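Local coordinates for glycine betaine, L-proline ABC transporter, glycine/betaine/L-proline-binding protein (ProX) (Borrelia burgdorferi, PDB 3TMG) that binds glycine betaine and probably delivers it, as the substrate-binding component, to an ABC transporter for compatible solutes, at residues Lys119-Ile130 with Glu152-Met163. Residues are numbered along the deposited sequence; the frame is centred on the assembly and turned at random. Where two conformers were deposited one is given.
Sequences KGDKFKNKMIGI and EYELVPSSESVM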
ATOM      1  N   LYS A 119      28.506  -8.979   3.499  1.00 36.34           N
ATOM      2  CA  LYS A 119      28.038  -8.969   4.876  1.00 36.35           C
ATOM      3  C   LYS A 119      26.850  -9.897   5.113  1.00 35.87           C
ATOM      4  O   LYS A 119      26.215  -9.831   6.168  1.00 35.29           O
ATOM      5  CB  LYS A 119      27.701  -7.529   5.311  1.00 35.73           C
ATOM      6  CG  LYS A 119      28.894  -6.589   5.244  1.00 36.58           C
ATOM      7  CD  LYS A 119      28.565  -5.249   5.869  1.00 35.55           C
ATOM      8  CE  LYS A 119      29.734  -4.281   5.754  1.00 37.14           C
ATOM      9  NZ  LYS A 119      30.040  -3.845   4.355  1.00 36.43           N
ATOM     10  N   GLY A 120      26.563 -10.774   4.144  1.00 36.17           N
ATOM     11  CA  GLY A 120      25.387 -11.663   4.189  1.00 35.16           C
ATOM     12  C   GLY A 120      25.259 -12.522   5.441  1.00 36.44           C
ATOM     13  O   GLY A 120      24.143 -12.749   5.943  1.00 35.84           O
ATOM     14  N   ASP A 121      26.408 -12.982   5.940  1.00 37.27           N
ATOM     15  CA  ASP A 121      26.507 -13.795   7.156  1.00 38.85           C
ATOM     16  C   ASP A 121      25.802 -13.164   8.361  1.00 37.75           C
ATOM     17  O   ASP A 121      25.150 -13.871   9.131  1.00 37.69           O
ATOM     18  CB  ASP A 121      27.986 -14.106   7.497  1.00 40.44           C
ATOM     19  N   LYS A 122      25.921 -11.845   8.525  1.00 36.62           N
ATOM     20  CA  LYS A 122      25.306 -11.170   9.679  1.00 36.01           C
ATOM     21  C   LYS A 122      23.766 -11.159   9.580  1.00 34.44           C
ATOM     22  O   LYS A 122      23.047 -10.952  10.575  1.00 34.32           O
ATOM     23  CB  LYS A 122      25.873  -9.765   9.833  1.00 35.80           C
ATOM     24  N   PHE A 123      23.260 -11.399   8.374  1.00 32.72           N
ATOM     25  CA  PHE A 123      21.819 -11.410   8.141  1.00 31.03           C
ATOM     26  C   PHE A 123      21.263 -12.808   7.946  1.00 31.78           C
ATOM     27  O   PHE A 123      20.131 -12.957   7.498  1.00 32.33           O
ATOM     28  CB  PHE A 123      21.480 -10.553   6.909  1.00 28.59           C
ATOM     29  CG  PHE A 123      21.799  -9.082   7.064  1.00 27.58           C
ATOM     30  CD1 PHE A 123      20.839  -8.196   7.575  1.00 25.90           C
ATOM     31  CD2 PHE A 123      23.039  -8.572   6.656  1.00 27.83           C
ATOM     32  CE1 PHE A 123      21.114  -6.835   7.698  1.00 25.03           C
ATOM     33  CE2 PHE A 123      23.309  -7.209   6.756  1.00 27.66           C
ATOM     34  CZ  PHE A 123      22.356  -6.344   7.289  1.00 26.12           C
ATOM     35  N   LYS A 124      22.062 -13.829   8.271  1.00 34.16           N
ATOM     36  CA  LYS A 124      21.750 -15.221   7.919  1.00 34.58           C
ATOM     37  C   LYS A 124      21.414 -15.399   6.410  1.00 33.75           C
ATOM     38  O   LYS A 124      20.562 -16.207   6.036  1.00 33.29           O
ATOM     39  CB  LYS A 124      20.635 -15.768   8.838  1.00 34.90           C
ATOM     40  N   ASN A 125      22.092 -14.626   5.561  1.00 33.19           N
ATOM     41  CA  ASN A 125      21.932 -14.690   4.094  1.00 32.92           C
ATOM     42  C   ASN A 125      20.509 -14.605   3.546  1.00 32.12           C
ATOM     43  O   ASN A 125      20.171 -15.261   2.553  1.00 32.56           O
ATOM     44  CB  ASN A 125      22.679 -15.930   3.548  1.00 34.48           C
ATOM     45  CG  ASN A 125      24.156 -15.844   3.796  1.00 35.82           C
ATOM     46  OD1 ASN A 125      24.674 -16.427   4.755  1.00 37.73           O
ATOM     47  ND2 ASN A 125      24.850 -15.096   2.963  1.00 35.35           N
ATOM     48  N   LYS A 126      19.672 -13.765   4.170  1.00 30.57           N
ATOM     49  CA  LYS A 126      18.267 -13.667   3.800  1.00 29.30           C
ATOM     50  C   LYS A 126      17.808 -12.220   3.909  1.00 26.86           C
ATOM     51  O   LYS A 126      18.310 -11.468   4.743  1.00 26.25           O
ATOM     52  CB  LYS A 126      17.385 -14.525   4.723  1.00 30.70           C
ATOM     53  CG  LYS A 126      17.571 -16.032   4.569  1.00 34.29           C
ATOM     54  CD  LYS A 126      16.682 -16.762   5.555  1.00 36.31           C
ATOM     55  CE  LYS A 126      16.726 -18.252   5.330  1.00 39.11           C
ATOM     56  NZ  LYS A 126      16.060 -18.826   6.528  1.00 42.88           N
ATOM     57  N   MET A 127      16.865 -11.859   3.042  1.00 25.17           N
ATOM     58  CA  MET A 127      16.097 -10.631   3.168  1.00 23.11           C
ATOM     59  C   MET A 127      14.652 -11.083   3.336  1.00 22.79           C
ATOM     60  O   MET A 127      14.089 -11.798   2.482  1.00 23.05           O
ATOM     61  CB  MET A 127      16.253  -9.764   1.930  1.00 22.04           C
ATOM     62  CG  MET A 127      15.517  -8.421   2.024  1.00 20.19           C
ATOM     63  SD  MET A 127      16.022  -7.378   0.646  1.00 20.02           S
ATOM     64  CE  MET A 127      15.216  -5.827   1.152  1.00 17.77           C
ATOM     65  N   ILE A 128      14.078 -10.720   4.470  1.00 22.24           N
ATOM     66  CA  ILE A 128      12.747 -11.169   4.845  1.00 22.16           C
ATOM     67  C   ILE A 128      11.709 -10.263   4.183  1.00 21.29           C
ATOM     68  O   ILE A 128      11.495  -9.139   4.623  1.00 20.07           O
ATOM     69  CB  ILE A 128      12.600 -11.196   6.396  1.00 22.40           C
ATOM     70  CG1 ILE A 128      13.679 -12.086   7.047  1.00 23.93           C
ATOM     71  CG2 ILE A 128      11.192 -11.605   6.817  1.00 22.75           C
ATOM     72  CD1 ILE A 128      13.726 -13.520   6.496  1.00 24.53           C
ATOM     73  N   GLY A 129      11.063 -10.763   3.118  1.00 21.05           N
ATOM     74  CA  GLY A 129      10.176  -9.923   2.267  1.00 20.62           C
ATOM     75  C   GLY A 129       8.698 -10.086   2.575  1.00 19.76           C
ATOM     76  O   GLY A 129       8.337 -10.629   3.610  1.00 19.73           O
ATOM     77  N   ILE A 130       7.847  -9.616   1.675  1.00 19.74           N
ATOM     78  CA  ILE A 130       6.388  -9.654   1.867  1.00 20.18           C
ATOM     79  C   ILE A 130       5.768 -10.631   0.832  1.00 21.82           C
ATOM     80  O   ILE A 130       6.458 -11.565   0.408  1.00 23.58           O
ATOM     81  CB  ILE A 130       5.758  -8.231   1.847  1.00 19.33           C
ATOM     82  CG1 ILE A 130       6.011  -7.533   0.490  1.00 18.97           C
ATOM     83  CG2 ILE A 130       6.303  -7.360   2.988  1.00 18.51           C
ATOM     84  CD1 ILE A 130       5.212  -6.247   0.296  1.00 19.91           C
ATOM     85  N   GLU A 152      24.010 -13.761  -2.537  1.00 32.96           N
ATOM     86  CA  GLU A 152      24.424 -13.704  -1.130  1.00 33.06           C
ATOM     87  C   GLU A 152      23.231 -13.504  -0.184  1.00 31.88           C
ATOM     88  O   GLU A 152      23.276 -13.899   0.999  1.00 31.63           O
ATOM     89  CB  GLU A 152      25.404 -12.559  -0.952  1.00 33.06           C
ATOM     90  CG  GLU A 152      26.093 -12.539   0.395  1.00 34.49           C
ATOM     91  CD  GLU A 152      27.017 -11.352   0.580  1.00 34.76           C
ATOM     92  OE1 GLU A 152      27.126 -10.489  -0.332  1.00 34.37           O
ATOM     93  OE2 GLU A 152      27.639 -11.290   1.655  1.00 34.96           O
ATOM     94  N   TYR A 153      22.181 -12.869  -0.708  1.00 30.20           N
ATOM     95  CA  TYR A 153      20.926 -12.671   0.039  1.00 30.09           C
ATOM     96  C   TYR A 153      19.756 -13.372  -0.633  1.00 30.62           C
ATOM     97  O   TYR A 153      19.359 -13.025  -1.732  1.00 31.46           O
ATOM     98  CB  TYR A 153      20.600 -11.184   0.207  1.00 26.96           C
ATOM     99  CG  TYR A 153      21.603 -10.441   1.045  1.00 27.07           C
ATOM    100  CD1 TYR A 153      22.847 -10.063   0.510  1.00 27.57           C
ATOM    101  CD2 TYR A 153      21.331 -10.128   2.385  1.00 26.23           C
ATOM    102  CE1 TYR A 153      23.784  -9.396   1.288  1.00 28.00           C
ATOM    103  CE2 TYR A 153      22.264  -9.458   3.169  1.00 26.53           C
ATOM    104  CZ  TYR A 153      23.474  -9.081   2.620  1.00 27.21           C
ATOM    105  OH  TYR A 153      24.414  -8.434   3.405  1.00 27.72           O
ATOM    106  N   GLU A 154      19.160 -14.324   0.048  1.00 31.93           N
ATOM    107  CA  GLU A 154      17.965 -14.952  -0.482  1.00 32.61           C
ATOM    108  C   GLU A 154      16.761 -14.111  -0.081  1.00 31.15           C
ATOM    109  O   GLU A 154      16.545 -13.844   1.097  1.00 30.32           O
ATOM    110  CB  GLU A 154      17.858 -16.372   0.053  1.00 34.79           C
ATOM    111  CG  GLU A 154      16.512 -17.046  -0.145  1.00 36.36           C
ATOM    112  CD  GLU A 154      16.337 -18.287   0.761  1.00 39.46           C
ATOM    113  OE1 GLU A 154      17.287 -18.683   1.503  1.00 40.35           O
ATOM    114  OE2 GLU A 154      15.220 -18.853   0.742  1.00 40.02           O
ATOM    115  N   LEU A 155      15.974 -13.678  -1.067  1.00 30.01           N
ATOM    116  CA  LEU A 155      14.796 -12.903  -0.775  1.00 28.94           C
ATOM    117  C   LEU A 155      13.653 -13.863  -0.463  1.00 29.74           C
ATOM    118  O   LEU A 155      13.305 -14.718  -1.303  1.00 29.72           O
ATOM    119  CB  LEU A 155      14.438 -11.997  -1.963  1.00 27.20           C
ATOM    120  CG  LEU A 155      13.085 -11.311  -1.901  1.00 26.14           C
ATOM    121  CD1 LEU A 155      12.995 -10.341  -0.703  1.00 23.91           C
ATOM    122  CD2 LEU A 155      12.793 -10.579  -3.209  1.00 26.24           C
ATOM    123  N   VAL A 156      13.073 -13.726   0.726  1.00 28.15           N
ATOM    124  CA  VAL A 156      12.066 -14.694   1.197  1.00 29.60           C
ATOM    125  C   VAL A 156      10.678 -14.107   1.050  1.00 28.60           C
ATOM    126  O   VAL A 156      10.389 -13.059   1.645  1.00 28.23           O
ATOM    127  CB  VAL A 156      12.242 -15.061   2.695  1.00 30.09           C
ATOM    128  CG1 VAL A 156      11.281 -16.175   3.100  1.00 30.88           C
ATOM    129  CG2 VAL A 156      13.672 -15.437   3.021  1.00 31.12           C
ATOM    130  N   PRO A 157       9.793 -14.768   0.286  1.00 28.08           N
ATOM    131  CA  PRO A 157       8.435 -14.237   0.324  1.00 27.09           C
ATOM    132  C   PRO A 157       7.669 -14.680   1.612  1.00 27.92           C
ATOM    133  O   PRO A 157       7.884 -15.772   2.128  1.00 29.18           O
ATOM    134  CB  PRO A 157       7.805 -14.812  -0.959  1.00 27.56           C
ATOM    135  CG  PRO A 157       8.527 -16.119  -1.167  1.00 28.90           C
ATOM    136  CD  PRO A 157       9.924 -15.933  -0.634  1.00 30.03           C
ATOM    137  N   SER A 158       6.821 -13.819   2.143  1.00 26.73           N
ATOM    138  CA  SER A 158       5.897 -14.215   3.191  1.00 27.30           C
ATOM    139  C   SER A 158       4.690 -13.295   3.117  1.00 25.82           C
ATOM    140  O   SER A 158       3.835 -13.480   2.244  1.00 26.46           O
ATOM    141  CB  SER A 158       6.566 -14.237   4.590  1.00 27.67           C
ATOM    142  OG  SER A 158       7.001 -12.954   5.038  1.00 27.97           O
ATOM    143  N   SER A 159       4.629 -12.293   3.998  1.00 24.46           N
ATOM    144  CA  SER A 159       3.517 -11.328   4.010  1.00 23.43           C
ATOM    145  C   SER A 159       3.945 -10.130   4.841  1.00 21.96           C
ATOM    146  O   SER A 159       4.943 -10.220   5.552  1.00 21.93           O
ATOM    147  CB  SER A 159       2.268 -11.983   4.638  1.00 24.62           C
ATOM    148  OG  SER A 159       2.526 -12.349   5.999  1.00 25.76           O
ATOM    149  N   GLU A 160       3.203  -9.031   4.753  1.00 21.11           N
ATOM    150  CA  GLU A 160       3.456  -7.863   5.579  1.00 20.61           C
ATOM    151  C   GLU A 160       3.484  -8.268   7.082  1.00 21.34           C
ATOM    152  O   GLU A 160       4.357  -7.824   7.792  1.00 20.42           O
ATOM    153  CB  GLU A 160       2.434  -6.743   5.353  1.00 20.50           C
ATOM    154  CG  GLU A 160       2.821  -5.445   6.096  1.00 21.59           C
ATOM    155  CD  GLU A 160       1.731  -4.364   6.146  1.00 24.37           C
ATOM    156  OE1 GLU A 160       0.647  -4.593   5.605  1.00 24.74           O
ATOM    157  OE2 GLU A 160       1.938  -3.276   6.752  1.00 24.53           O
ATOM    158  N   SER A 161       2.530  -9.103   7.522  1.00 20.78           N
ATOM    159  CA  SER A 161       2.442  -9.500   8.935  0.70 22.27           C
ATOM    160  C   SER A 161       3.667 -10.307   9.411  1.00 22.20           C
ATOM    161  O   SER A 161       4.227 -10.032  10.489  1.00 23.10           O
ATOM    162  CB  SER A 161       1.148 -10.279   9.193  0.70 22.54           C
ATOM    163  OG  SER A 161       0.064  -9.372   9.177  0.70 20.99           O
ATOM    164  N   VAL A 162       4.091 -11.277   8.609  1.00 22.10           N
ATOM    165  CA  VAL A 162       5.246 -12.109   8.946  1.00 22.87           C
ATOM    166  C   VAL A 162       6.514 -11.252   8.920  1.00 22.38           C
ATOM    167  O   VAL A 162       7.345 -11.345   9.843  1.00 22.74           O
ATOM    168  CB  VAL A 162       5.408 -13.313   7.981  1.00 23.62           C
ATOM    169  CG1 VAL A 162       6.755 -13.952   8.156  1.00 24.53           C
ATOM    170  CG2 VAL A 162       4.289 -14.311   8.201  1.00 24.98           C
ATOM    171  N   MET A 163       6.664 -10.417   7.868  1.00 20.05           N
ATOM    172  CA  MET A 163       7.832  -9.504   7.767  1.00 19.06           C
ATOM    173  C   MET A 163       7.925  -8.614   9.025  1.00 18.16           C
ATOM    174  O   MET A 163       8.973  -8.530   9.656  1.00 18.58           O
ATOM    175  CB  MET A 163       7.780  -8.653   6.469  1.00 18.27           C
ATOM    176  CG  MET A 163       8.894  -7.605   6.337  1.00 18.20           C
ATOM    177  SD  MET A 163       8.616  -6.048   7.228  1.00 17.78           S
ATOM    178  CE  MET A 163       7.388  -5.347   6.115  1.00 17.24           C
TER
HETATM  179  O   HOH W   1      19.534 -18.081   2.700  1.00 35.92           O
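M127 sits between two residues of the parallel strand: its N donates to E154 O and its O accepts from V156 N. Bonds from E154 N to N125 O and G129 N to V156 O continue the pattern, joining the strands of a beta-alpha-beta unit whose crossover is helix 135-146. Apolar I128 and V156 lie side by side, CD1 to CG2 at 4.0 Å. A water donates to N125 O and, from 2.6 Å, to E154 OE1.

Before the strands, asparagine suits position 125 because its amide donates in plane: ND2 meets E152 O at 2.8 Å, nearly straight (169°). E152, extended with CG anti to N (chi1 -170°), carries OE2 to G120 N, 2.8 Å away, while OE1 takes G118 N. Y153 CE2 comes within 3.7 Å of F123 CD2, the ring planes 58° apart, and its OH bonds to L116 O.

Beyond the strands, the short hydroxyl of S158 reaches G129 O, its N donates to I130 O, and S159 OG caps the helix, accepting from V162 N. I128 O, 3.5 Å from M163 CG, is buried without a hydrogen-bond partner. Polar bonds thus hold the backbone of G129 and I130, the latter's N reaching Q137 OE1, while I130's side chain lines the betaine pocket.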